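Local atomic coordinates of oligogalacturonate-specific porin kdgM (PDB entry 4FQE), a protein that forms a monomeric beta-barrel porin in the outer membrane of Dickeya dadantii, admits oligogalacturonides specifically and is required for full virulence. Residues L143-I148 / L178-D183; T173-L178 / Y189-N194; K184-Y189 / V210-S215. All blocks are in the same frame, centred on the assembly; numbering follows the deposited sequence. Where two conformers were deposited one is given.

Interaction 1 of 3, residues L143-I148 / L178-D183; sequences LKDYTI and LSYKWD. With C8E ((hydroxyethyloxy)tri(ethyloxy)octane), chain I.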
loop_
_atom_site.group_PDB
_atom_site.type_symbol
_atom_site.label_atom_id
_atom_site.label_comp_id
_atom_site.label_asym_id
_atom_site.label_seq_id
_atom_site.Cartn_x
_atom_site.Cartn_y
_atom_site.Cartn_z
ATOM N N LEU A 143 1.768 -11.020 19.166
ATOM C CA LEU A 143 2.123 -12.449 19.149
ATOM C C LEU A 143 3.262 -12.718 18.159
ATOM O O LEU A 143 3.305 -13.765 17.503
ATOM C CB LEU A 143 0.907 -13.327 18.829
ATOM C CG LEU A 143 -0.107 -13.467 19.959
ATOM C CD1 LEU A 143 -1.242 -14.371 19.543
ATOM C CD2 LEU A 143 0.561 -13.974 21.227
ATOM N N LYS A 144 4.183 -11.766 18.085
ATOM C CA LYS A 144 5.331 -11.792 17.190
ATOM C C LYS A 144 4.935 -11.749 15.707
ATOM O O LYS A 144 5.433 -10.912 14.992
ATOM C CB LYS A 144 6.241 -12.999 17.492
ATOM C CG LYS A 144 7.237 -12.812 18.634
ATOM C CD LYS A 144 6.921 -11.660 19.582
ATOM C CE LYS A 144 8.000 -11.493 20.642
ATOM N NZ LYS A 144 7.798 -10.270 21.491
ATOM N N ASP A 145 4.022 -12.614 15.263
ATOM C CA ASP A 145 3.845 -12.851 13.811
ATOM C C ASP A 145 2.598 -12.257 13.168
ATOM O O ASP A 145 2.460 -12.293 11.928
ATOM C CB ASP A 145 3.865 -14.357 13.563
ATOM C CG ASP A 145 5.147 -14.996 14.040
ATOM O OD1 ASP A 145 6.199 -14.364 13.921
ATOM O OD2 ASP A 145 5.112 -16.129 14.529
ATOM N N TYR A 146 1.665 -11.769 13.991
ATOM C CA TYR A 146 0.478 -11.097 13.470
ATOM C C TYR A 146 0.603 -9.585 13.372
ATOM O O TYR A 146 1.217 -8.927 14.230
ATOM C CB TYR A 146 -0.726 -11.407 14.339
ATOM C CG TYR A 146 -1.149 -12.813 14.262
ATOM C CD1 TYR A 146 -2.039 -13.230 13.277
ATOM C CD2 TYR A 146 -0.666 -13.746 15.162
ATOM C CE1 TYR A 146 -2.441 -14.546 13.201
ATOM C CE2 TYR A 146 -1.073 -15.064 15.098
ATOM C CZ TYR A 146 -1.963 -15.459 14.125
ATOM O OH TYR A 146 -2.367 -16.766 14.051
ATOM N N THR A 147 -0.017 -9.025 12.335
ATOM C CA THR A 147 -0.192 -7.593 12.256
ATOM C C THR A 147 -1.624 -7.274 11.917
ATOM O O THR A 147 -2.184 -7.818 10.938
ATOM C CB THR A 147 0.744 -6.962 11.205
ATOM O OG1 THR A 147 2.095 -7.289 11.538
ATOM C CG2 THR A 147 0.569 -5.445 11.151
ATOM N N ILE A 148 -2.233 -6.398 12.712
ATOM C CA ILE A 148 -3.550 -5.853 12.341
ATOM C C ILE A 148 -3.339 -4.377 11.970
ATOM O O ILE A 148 -2.687 -3.622 12.718
ATOM C CB ILE A 148 -4.604 -6.053 13.461
ATOM C CG1 ILE A 148 -6.028 -5.627 13.024
ATOM C CG2 ILE A 148 -4.223 -5.291 14.736
ATOM C CD1 ILE A 148 -6.846 -6.658 12.247
ATOM N N LEU A 178 -5.300 -7.935 7.996
ATOM C CA LEU A 178 -4.705 -8.823 8.976
ATOM C C LEU A 178 -3.686 -9.713 8.269
ATOM O O LEU A 178 -4.011 -10.410 7.317
ATOM C CB LEU A 178 -5.815 -9.665 9.638
ATOM C CG LEU A 178 -5.367 -10.771 10.588
ATOM C CD1 LEU A 178 -4.682 -10.175 11.826
ATOM C CD2 LEU A 178 -6.560 -11.620 10.994
ATOM N N SER A 179 -2.443 -9.672 8.720
ATOM C CA SER A 179 -1.386 -10.447 8.110
ATOM C C SER A 179 -0.757 -11.388 9.148
ATOM O O SER A 179 -0.739 -11.094 10.330
ATOM C CB SER A 179 -0.356 -9.481 7.456
ATOM O OG SER A 179 0.597 -9.037 8.384
ATOM N N TYR A 180 -0.221 -12.507 8.680
ATOM C CA TYR A 180 0.428 -13.474 9.525
ATOM C C TYR A 180 1.713 -13.960 8.853
ATOM O O TYR A 180 1.702 -14.486 7.734
ATOM C CB TYR A 180 -0.523 -14.644 9.807
ATOM C CG TYR A 180 0.089 -15.759 10.638
ATOM C CD1 TYR A 180 0.499 -15.531 11.940
ATOM C CD2 TYR A 180 0.240 -17.040 10.125
ATOM C CE1 TYR A 180 1.051 -16.544 12.707
ATOM C CE2 TYR A 180 0.809 -18.038 10.875
ATOM C CZ TYR A 180 1.203 -17.780 12.178
ATOM O OH TYR A 180 1.753 -18.788 12.922
ATOM N N LYS A 181 2.824 -13.731 9.546
ATOM C CA LYS A 181 4.129 -14.206 9.151
ATOM C C LYS A 181 4.195 -15.697 9.474
ATOM O O LYS A 181 4.534 -16.099 10.581
ATOM C CB LYS A 181 5.215 -13.385 9.889
ATOM C CG LYS A 181 6.627 -13.696 9.464
ATOM C CD LYS A 181 7.659 -12.901 10.241
ATOM C CE LYS A 181 9.035 -13.564 10.217
ATOM N NZ LYS A 181 9.517 -13.757 11.618
ATOM N N TRP A 182 3.827 -16.505 8.478
ATOM C CA TRP A 182 3.730 -17.941 8.614
ATOM C C TRP A 182 5.090 -18.567 8.793
ATOM O O TRP A 182 5.280 -19.469 9.626
ATOM C CB TRP A 182 2.940 -18.504 7.405
ATOM C CG TRP A 182 2.827 -20.005 7.399
ATOM C CD1 TRP A 182 1.844 -20.797 8.019
ATOM C CD2 TRP A 182 3.711 -20.960 6.726
ATOM N NE1 TRP A 182 2.074 -22.123 7.775
ATOM C CE2 TRP A 182 3.167 -22.295 7.013
ATOM C CE3 TRP A 182 4.843 -20.855 5.918
ATOM C CZ2 TRP A 182 3.761 -23.456 6.509
ATOM C CZ3 TRP A 182 5.426 -22.030 5.426
ATOM C CH2 TRP A 182 4.899 -23.302 5.740
ATOM N N ASP A 183 6.057 -18.097 8.026
ATOM C CA ASP A 183 7.460 -18.362 8.316
ATOM C C ASP A 183 8.325 -17.240 7.762
ATOM O O ASP A 183 7.809 -16.207 7.371
ATOM C CB ASP A 183 7.885 -19.757 7.841
ATOM C CG ASP A 183 8.122 -19.856 6.323
ATOM O OD1 ASP A 183 7.885 -18.876 5.568
ATOM O OD2 ASP A 183 8.526 -20.980 5.908
HETATM C C1 C8E I . -4.254 -1.206 17.562
HETATM C C2 C8E I . -5.105 -0.495 16.525
HETATM C C3 C8E I . -5.094 -1.182 15.153
HETATM C C4 C8E I . -6.263 -2.153 14.972
HETATM C C5 C8E I . -7.499 -1.526 14.329
HETATM C C6 C8E I . -8.327 -2.562 13.566
HETATM C C7 C8E I . -9.835 -2.384 13.716
HETATM C C8 C8E I . -10.276 -1.003 13.245
HETATM O O9 C8E I . -11.632 -1.029 12.789
HETATM C C10 C8E I . -12.110 0.242 12.338
HETATM C C11 C8E I . -12.610 0.057 10.917
HETATM O O12 C8E I . -13.850 0.732 10.739
HETATM C C13 C8E I . -14.555 0.178 9.634
HETATM C C14 C8E I . -15.853 0.938 9.453
HETATM O O15 C8E I . -16.643 0.258 8.470
HETATM C C16 C8E I . -17.329 1.175 7.628
HETATM C C17 C8E I . -18.824 0.996 7.791
HETATM O O18 C8E I . -19.457 1.507 6.615
HETATM C C19 C8E I . -20.873 1.313 6.648
HETATM C C20 C8E I . -21.213 -0.003 5.958
HETATM O O21 C8E I . -21.545 0.221 4.581
HETATM O O HOH W 1 2.375 -9.967 10.010
#

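Interaction 2 of 3, residues T173-L178 / Y189-N194; sequences THNVKL and YVEVGN. With C8E ((hydroxyethyloxy)tri(ethyloxy)octane), chain I.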
loop_
_atom_site.group_PDB
_atom_site.type_symbol
_atom_site.label_atom_id
_atom_site.label_comp_id
_atom_site.label_asym_id
_atom_site.label_seq_id
_atom_site.Cartn_x
_atom_site.Cartn_y
_atom_site.Cartn_z
ATOM N N THR A 173 -12.517 5.828 2.461
ATOM C CA THR A 173 -12.319 4.390 2.500
ATOM C C THR A 173 -11.816 4.007 3.872
ATOM O O THR A 173 -10.909 4.644 4.414
ATOM C CB THR A 173 -11.298 3.941 1.437
ATOM O OG1 THR A 173 -11.858 4.184 0.153
ATOM C CG2 THR A 173 -11.000 2.456 1.547
ATOM N N HIS A 174 -12.415 2.965 4.421
ATOM C CA HIS A 174 -11.956 2.328 5.650
ATOM C C HIS A 174 -11.497 0.935 5.320
ATOM O O HIS A 174 -12.229 0.159 4.665
ATOM C CB HIS A 174 -13.084 2.249 6.641
ATOM C CG HIS A 174 -13.646 3.589 7.075
ATOM N ND1 HIS A 174 -13.096 4.316 8.063
ATOM C CD2 HIS A 174 -14.785 4.277 6.668
ATOM C CE1 HIS A 174 -13.813 5.451 8.247
ATOM N NE2 HIS A 174 -14.853 5.421 7.396
ATOM N N ASN A 175 -10.290 0.591 5.722
ATOM C CA ASN A 175 -9.758 -0.720 5.428
ATOM C C ASN A 175 -9.097 -1.362 6.636
ATOM O O ASN A 175 -8.397 -0.678 7.419
ATOM C CB ASN A 175 -8.777 -0.629 4.253
ATOM C CG ASN A 175 -8.552 -1.964 3.580
ATOM O OD1 ASN A 175 -9.429 -2.471 2.877
ATOM N ND2 ASN A 175 -7.334 -2.477 3.688
ATOM N N VAL A 176 -9.371 -2.656 6.819
ATOM C CA VAL A 176 -8.703 -3.468 7.832
ATOM C C VAL A 176 -7.949 -4.642 7.202
ATOM O O VAL A 176 -8.503 -5.422 6.427
ATOM C CB VAL A 176 -9.723 -4.013 8.837
ATOM C CG1 VAL A 176 -9.017 -4.788 9.930
ATOM C CG2 VAL A 176 -10.567 -2.883 9.413
ATOM N N LYS A 177 -6.683 -4.778 7.556
ATOM C CA LYS A 177 -5.823 -5.809 6.997
ATOM C C LYS A 177 -5.290 -6.616 8.158
ATOM O O LYS A 177 -4.893 -6.053 9.203
ATOM C CB LYS A 177 -4.640 -5.196 6.247
ATOM C CG LYS A 177 -3.640 -6.198 5.662
ATOM C CD LYS A 177 -2.488 -5.475 4.928
ATOM C CE LYS A 177 -1.736 -6.317 3.911
ATOM N NZ LYS A 177 -0.499 -5.634 3.356
ATOM N N LEU A 178 -5.300 -7.935 7.996
ATOM C CA LEU A 178 -4.705 -8.823 8.976
ATOM C C LEU A 178 -3.686 -9.713 8.269
ATOM O O LEU A 178 -4.011 -10.410 7.317
ATOM C CB LEU A 178 -5.815 -9.665 9.638
ATOM C CG LEU A 178 -5.367 -10.771 10.588
ATOM C CD1 LEU A 178 -4.682 -10.175 11.826
ATOM C CD2 LEU A 178 -6.560 -11.620 10.994
ATOM N N TYR A 189 -2.205 -12.827 3.978
ATOM C CA TYR A 189 -3.019 -11.796 4.532
ATOM C C TYR A 189 -4.381 -11.658 3.887
ATOM O O TYR A 189 -4.609 -12.111 2.790
ATOM C CB TYR A 189 -2.274 -10.463 4.460
ATOM C CG TYR A 189 -2.013 -9.982 3.042
ATOM C CD1 TYR A 189 -0.834 -10.280 2.381
ATOM C CD2 TYR A 189 -2.952 -9.220 2.381
ATOM C CE1 TYR A 189 -0.599 -9.818 1.085
ATOM C CE2 TYR A 189 -2.746 -8.766 1.097
ATOM C CZ TYR A 189 -1.573 -9.052 0.449
ATOM O OH TYR A 189 -1.421 -8.575 -0.870
ATOM N N VAL A 190 -5.275 -11.018 4.619
ATOM C CA VAL A 190 -6.631 -10.725 4.196
ATOM C C VAL A 190 -6.957 -9.268 4.526
ATOM O O VAL A 190 -6.399 -8.681 5.482
ATOM C CB VAL A 190 -7.667 -11.666 4.855
ATOM C CG1 VAL A 190 -7.674 -11.584 6.381
ATOM C CG2 VAL A 190 -9.053 -11.337 4.335
ATOM N N GLU A 191 -7.807 -8.658 3.705
ATOM C CA GLU A 191 -8.272 -7.298 3.955
ATOM C C GLU A 191 -9.735 -7.213 3.688
ATOM O O GLU A 191 -10.240 -7.852 2.774
ATOM C CB GLU A 191 -7.565 -6.263 3.051
ATOM C CG GLU A 191 -6.055 -6.410 2.966
ATOM C CD GLU A 191 -5.413 -5.476 1.964
ATOM O OE1 GLU A 191 -5.766 -4.258 1.954
ATOM O OE2 GLU A 191 -4.530 -5.965 1.198
ATOM N N VAL A 192 -10.417 -6.411 4.492
ATOM C CA VAL A 192 -11.829 -6.117 4.265
ATOM C C VAL A 192 -11.972 -4.628 4.395
ATOM O O VAL A 192 -11.518 -4.024 5.395
ATOM C CB VAL A 192 -12.737 -6.817 5.270
ATOM C CG1 VAL A 192 -14.205 -6.582 4.923
ATOM C CG2 VAL A 192 -12.377 -8.288 5.296
ATOM N N GLY A 193 -12.576 -4.022 3.391
ATOM C CA GLY A 193 -12.772 -2.587 3.402
ATOM C C GLY A 193 -14.143 -2.146 2.993
ATOM O O GLY A 193 -14.881 -2.884 2.369
ATOM N N ASN A 194 -14.474 -0.926 3.367
ATOM C CA ASN A 194 -15.692 -0.305 2.886
ATOM C C ASN A 194 -15.345 0.922 2.089
ATOM O O ASN A 194 -14.606 1.803 2.534
ATOM C CB ASN A 194 -16.647 0.065 4.013
ATOM C CG ASN A 194 -17.357 -1.136 4.608
ATOM O OD1 ASN A 194 -17.377 -1.283 5.821
ATOM N ND2 ASN A 194 -17.969 -1.983 3.768
HETATM C C1 C8E I . -4.254 -1.206 17.562
HETATM C C2 C8E I . -5.105 -0.495 16.525
HETATM C C3 C8E I . -5.094 -1.182 15.153
HETATM C C4 C8E I . -6.263 -2.153 14.972
HETATM C C5 C8E I . -7.499 -1.526 14.329
HETATM C C6 C8E I . -8.327 -2.562 13.566
HETATM C C7 C8E I . -9.835 -2.384 13.716
HETATM C C8 C8E I . -10.276 -1.003 13.245
HETATM O O9 C8E I . -11.632 -1.029 12.789
HETATM C C10 C8E I . -12.110 0.242 12.338
HETATM C C11 C8E I . -12.610 0.057 10.917
HETATM O O12 C8E I . -13.850 0.732 10.739
HETATM C C13 C8E I . -14.555 0.178 9.634
HETATM C C14 C8E I . -15.853 0.938 9.453
HETATM O O15 C8E I . -16.643 0.258 8.470
HETATM C C16 C8E I . -17.329 1.175 7.628
HETATM C C17 C8E I . -18.824 0.996 7.791
HETATM O O18 C8E I . -19.457 1.507 6.615
HETATM C C19 C8E I . -20.873 1.313 6.648
HETATM C C20 C8E I . -21.213 -0.003 5.958
HETATM O O21 C8E I . -21.545 0.221 4.581
#

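Interaction 3 of 3, residues K184-Y189 / V210-S215; sequences KNWKPY and VGVQYS. With C8E ((hydroxyethyloxy)tri(ethyloxy)octane), chain G.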
loop_
_atom_site.group_PDB
_atom_site.type_symbol
_atom_site.label_atom_id
_atom_site.label_comp_id
_atom_site.label_asym_id
_atom_site.label_seq_id
_atom_site.Cartn_x
_atom_site.Cartn_y
_atom_site.Cartn_z
ATOM N N LYS A 184 9.637 -17.458 7.738
ATOM C CA LYS A 184 10.642 -16.471 7.312
ATOM C C LYS A 184 10.352 -15.924 5.883
ATOM O O LYS A 184 10.689 -14.769 5.549
ATOM C CB LYS A 184 12.050 -17.136 7.352
ATOM C CG LYS A 184 12.450 -17.790 8.693
ATOM C CD LYS A 184 12.576 -19.335 8.699
ATOM C CE LYS A 184 11.248 -20.105 8.732
ATOM N NZ LYS A 184 11.273 -21.524 9.247
ATOM N N ASN A 185 9.704 -16.749 5.053
ATOM C CA ASN A 185 9.410 -16.364 3.671
ATOM C C ASN A 185 7.973 -15.990 3.335
ATOM O O ASN A 185 7.766 -15.123 2.491
ATOM C CB ASN A 185 9.820 -17.494 2.745
ATOM C CG ASN A 185 11.265 -17.879 2.915
ATOM O OD1 ASN A 185 11.580 -18.978 3.362
ATOM N ND2 ASN A 185 12.153 -16.977 2.563
ATOM N N TRP A 186 6.982 -16.595 3.995
ATOM C CA TRP A 186 5.593 -16.431 3.587
ATOM C C TRP A 186 4.765 -15.654 4.561
ATOM O O TRP A 186 4.689 -16.018 5.744
ATOM C CB TRP A 186 4.928 -17.796 3.398
ATOM C CG TRP A 186 5.572 -18.646 2.357
ATOM C CD1 TRP A 186 6.484 -19.686 2.530
ATOM C CD2 TRP A 186 5.374 -18.537 0.899
ATOM N NE1 TRP A 186 6.854 -20.209 1.291
ATOM C CE2 TRP A 186 6.198 -19.582 0.287
ATOM C CE3 TRP A 186 4.588 -17.739 0.084
ATOM C CZ2 TRP A 186 6.268 -19.749 -1.096
ATOM C CZ3 TRP A 186 4.626 -17.947 -1.296
ATOM C CH2 TRP A 186 5.464 -18.909 -1.870
ATOM N N LYS A 187 4.049 -14.656 4.058
ATOM C CA LYS A 187 3.162 -13.805 4.869
ATOM C C LYS A 187 1.823 -13.687 4.150
ATOM O O LYS A 187 1.591 -12.734 3.367
ATOM C CB LYS A 187 3.805 -12.402 5.125
ATOM C CG LYS A 187 2.998 -11.462 6.037
ATOM C CD LYS A 187 3.647 -10.098 6.285
ATOM C CE LYS A 187 3.558 -9.126 5.109
ATOM N NZ LYS A 187 4.172 -7.756 5.409
ATOM N N PRO A 188 0.910 -14.646 4.406
ATOM C CA PRO A 188 -0.450 -14.495 3.912
ATOM C C PRO A 188 -1.202 -13.401 4.649
ATOM O O PRO A 188 -0.837 -13.071 5.760
ATOM C CB PRO A 188 -1.076 -15.863 4.187
ATOM C CG PRO A 188 -0.320 -16.418 5.324
ATOM C CD PRO A 188 1.103 -15.955 5.060
ATOM N N TYR A 189 -2.205 -12.827 3.978
ATOM C CA TYR A 189 -3.019 -11.796 4.532
ATOM C C TYR A 189 -4.381 -11.658 3.887
ATOM O O TYR A 189 -4.609 -12.111 2.790
ATOM C CB TYR A 189 -2.274 -10.463 4.460
ATOM C CG TYR A 189 -2.013 -9.982 3.042
ATOM C CD1 TYR A 189 -0.834 -10.280 2.381
ATOM C CD2 TYR A 189 -2.952 -9.220 2.381
ATOM C CE1 TYR A 189 -0.599 -9.818 1.085
ATOM C CE2 TYR A 189 -2.746 -8.766 1.097
ATOM C CZ TYR A 189 -1.573 -9.052 0.449
ATOM O OH TYR A 189 -1.421 -8.575 -0.870
ATOM N N VAL A 210 -7.509 -10.996 -0.689
ATOM C CA VAL A 210 -6.645 -11.989 -0.103
ATOM C C VAL A 210 -5.343 -11.971 -0.887
ATOM O O VAL A 210 -5.322 -11.776 -2.109
ATOM C CB VAL A 210 -7.276 -13.395 -0.145
ATOM C CG1 VAL A 210 -8.432 -13.435 0.829
ATOM C CG2 VAL A 210 -7.675 -13.775 -1.594
ATOM N N GLY A 211 -4.248 -12.172 -0.179
ATOM C CA GLY A 211 -2.950 -12.198 -0.841
ATOM C C GLY A 211 -1.914 -12.916 -0.022
ATOM O O GLY A 211 -2.175 -13.386 1.080
ATOM N N VAL A 212 -0.716 -12.984 -0.579
ATOM C CA VAL A 212 0.423 -13.507 0.123
ATOM C C VAL A 212 1.665 -12.818 -0.387
ATOM O O VAL A 212 1.789 -12.525 -1.587
ATOM C CB VAL A 212 0.545 -15.042 -0.030
ATOM C CG1 VAL A 212 0.683 -15.414 -1.497
ATOM C CG2 VAL A 212 1.712 -15.566 0.824
ATOM N N GLN A 213 2.569 -12.554 0.553
ATOM C CA GLN A 213 3.842 -11.920 0.259
ATOM C C GLN A 213 4.937 -12.915 0.530
ATOM O O GLN A 213 5.011 -13.482 1.649
ATOM C CB GLN A 213 4.030 -10.722 1.178
ATOM C CG GLN A 213 5.212 -9.858 0.797
ATOM C CD GLN A 213 5.501 -8.803 1.842
ATOM O OE1 GLN A 213 6.105 -9.085 2.871
ATOM N NE2 GLN A 213 5.030 -7.604 1.610
ATOM N N TYR A 214 5.755 -13.166 -0.486
ATOM C CA TYR A 214 6.905 -14.019 -0.373
ATOM C C TYR A 214 8.124 -13.104 -0.259
ATOM O O TYR A 214 8.257 -12.212 -1.064
ATOM C CB TYR A 214 7.095 -14.879 -1.627
ATOM C CG TYR A 214 8.349 -15.712 -1.538
ATOM C CD1 TYR A 214 9.557 -15.252 -2.056
ATOM C CD2 TYR A 214 8.342 -16.926 -0.876
ATOM C CE1 TYR A 214 10.718 -16.004 -1.960
ATOM C CE2 TYR A 214 9.494 -17.685 -0.770
ATOM C CZ TYR A 214 10.670 -17.229 -1.315
ATOM O OH TYR A 214 11.804 -17.983 -1.191
ATOM N N SER A 215 8.959 -13.350 0.743
ATOM C CA SER A 215 10.227 -12.651 0.935
ATOM C C SER A 215 11.409 -13.597 0.759
ATOM O O SER A 215 11.438 -14.711 1.297
ATOM C CB SER A 215 10.294 -12.025 2.325
ATOM O OG SER A 215 9.264 -11.058 2.505
HETATM C C1 C8E G . 3.926 -14.277 -7.494
HETATM C C2 C8E G . 3.231 -15.177 -6.498
HETATM C C3 C8E G . 3.536 -14.804 -5.045
HETATM C C4 C8E G . 5.020 -14.915 -4.713
HETATM C C5 C8E G . 5.558 -16.346 -4.797
HETATM C C6 C8E G . 6.639 -16.528 -5.867
HETATM C C7 C8E G . 8.014 -16.736 -5.243
HETATM C C8 C8E G . 8.974 -17.453 -6.196
HETATM O O9 C8E G . 9.994 -18.156 -5.487
HETATM C C10 C8E G . 9.491 -19.390 -4.975
HETATM C C11 C8E G . 10.514 -20.218 -4.240
HETATM O O12 C8E G . 9.842 -21.017 -3.253
HETATM C C13 C8E G . 8.786 -21.882 -3.741
HETATM C C14 C8E G . 9.277 -23.300 -3.977
HETATM O O15 C8E G . 8.196 -24.064 -4.556
HETATM C C16 C8E G . 8.003 -23.865 -5.956
HETATM C C17 C8E G . 6.597 -23.469 -6.330
HETATM O O18 C8E G . 6.639 -22.866 -7.627
HETATM C C19 C8E G . 5.747 -21.779 -7.811
HETATM C C20 C8E G . 6.533 -20.495 -7.990
HETATM O O21 C8E G . 5.798 -19.625 -8.862
HETATM O O HOH W 2 5.683 -5.829 4.216
#

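Interaction 1 of 3, residues L143-I148 / L178-D183
At one rim of the KdgM transmembrane barrel, strand 146-157 begins beside the end of strand 171-180, and its first residues pair with the last residues of that strand in a short antiparallel ladder. Thr147 and Ser179 are a hydrogen-bonded pair, with Thr147 N reaching Ser179 O at 3.0 Å and Ser179 N returning to Thr147 O. One residue beyond the strand, Lys181 N gives Asp145 O an almost straight bond of 2.8 Å.

On the lipid side, Tyr146 and Tyr180 overlap obliquely, ring planes 32° apart and centroids separated by 4.4 Å. Tyr180 CD1 lies over the centre of the Tyr146 ring, while Tyr146 OH sits above the rim of the Tyr180 ring. Different first torsions bring the rings together: CG of Tyr180 points away from its own N (chi1 177°), that of Tyr146 from its own carbonyl (-68°). Farther along, Ile148 CD1 packs on Leu178 CB at 4.1 Å.

The channel-side face is polar. One water bridges Asp145 O, Thr147 OG1 and Ser179 OG, lying 2.6 Å from the serine oxygen, and Thr147 OG1 is also hydrogen-bonded to Thr141 OG1. The chemistry thus divides by face: aromatic and aliphatic groups outside, hydroxyls and ordered water inside.

Interaction 2 of 3, residues T173-L178 / Y189-N194
The beta hairpin of strands 171-180 and 186-195 supplies a two-faced strip of barrel wall, in which segments 173-178 and 189-194 run antiparallel, at 166°. Three hydrogen-bonded pairs, His174-Asn194, Val176-Val192 and Leu178-Val190, each close with two backbone bonds.

The inward residues form a polar row. Asn175 ND2 donates to Glu191 OE1 at 2.9 Å, using the oxygen's anti lone pair, with amide and carboxylate planes 78° apart. Arg209 forms a salt bridge with the same OE1, and Arg207 NH2 donates a hydrogen bond to Asn175 OD1, engaging both ends of the amide. Lys177 runs alongside Glu191, CG to CG 3.6 Å, and its extended chain carries NZ over the Tyr189 face in a cation-pi contact, 4.4 Å from the centroid and 8° off the normal. Lys177 CE adds a CH-pi contact nearer the rim. Tyr189 OH is hydrogen-bonded to Asp4 OD1. Gly193, opposite Asn175, lets the amide oxygen come within 3.4 Å of its CA.

Outward, Val176 CG2 meets detergent C11 at 3.9 Å, and the detergent's polyether part puts C14 over one face of the His174 ring. A mainly polar inner row alternating with detergent-facing outer residues is characteristic of a transmembrane beta barrel.

Interaction 3 of 3, residues K184-Y189 / V210-S215
Trp186 and Tyr214 meet edge-to-face: the Tyr214 edge is directed at the six-membered ring of Trp186, with planes at 66° and centroids 4.8 Å apart. Tyr214 CD2 comes down on the indole face, offset toward the rim, 3.5 Å from Trp186 CZ2. Val212 CG2 approaches the same indole at its edge, touching Trp186 CE3. One face of the Tyr214 ring carries C7 of a detergent tail, whose C4 packs 3.7 Å from Tyr214 CB.

Asn185 lies beside the tyrosine, its amide turned only 14° from the ring plane and its CB against CE2. Its ND2 donates to Ser215 O at 2.7 Å, nearly straight and in the amide plane, while Ser215 N returns a bond to Asn185 O. Asp183 OD1, just before the segment, accepts from the backbone N of both Asn185 and Trp186.

These pairs belong to the hairpin of strands 186-195 and 205-215, the latter being the final strand, which joins strand 2-9 to close the barrel. Outward Trp186 and Tyr214, near the rim, are consistent with the aromatic girdle common at the membrane interface of such barrels.

On the inner face, Lys187 and Gln213 run side by side. A bend at chi3 (75°) turns the lysine end toward the glutamine amide, and a water accepts from both Lys187 NZ (2.7 Å) and Gln213 NE2. Gly211 CA makes a CH-pi contact over a face of the Tyr189 ring, 3.9 Å from its centroid.

Overall arrangement
Four consecutive strands, 146-157, 171-180, 186-195 and 205-215, tie the three contacts into one continuous patch of barrel wall. Interactions 1 and 2 share Leu178, and interactions 2 and 3 share Tyr189; the centres of interactions 1 and 3 are nearest, about 10 Å apart, against about 15 and 16 Å for the other two pairs. Ile148 CD1 of interaction 1 packs 3.7 Å from Val176 CG1 of interaction 2, and a probable hydrogen bond of 3.0 Å from Tyr180 N to Pro188 O joins interactions 1 and 3. One detergent molecule touches Ile148 of interaction 1 and continues along His174, Val176 and Asn194 of interaction 2; another packs on Trp186 and Tyr214 of interaction 3.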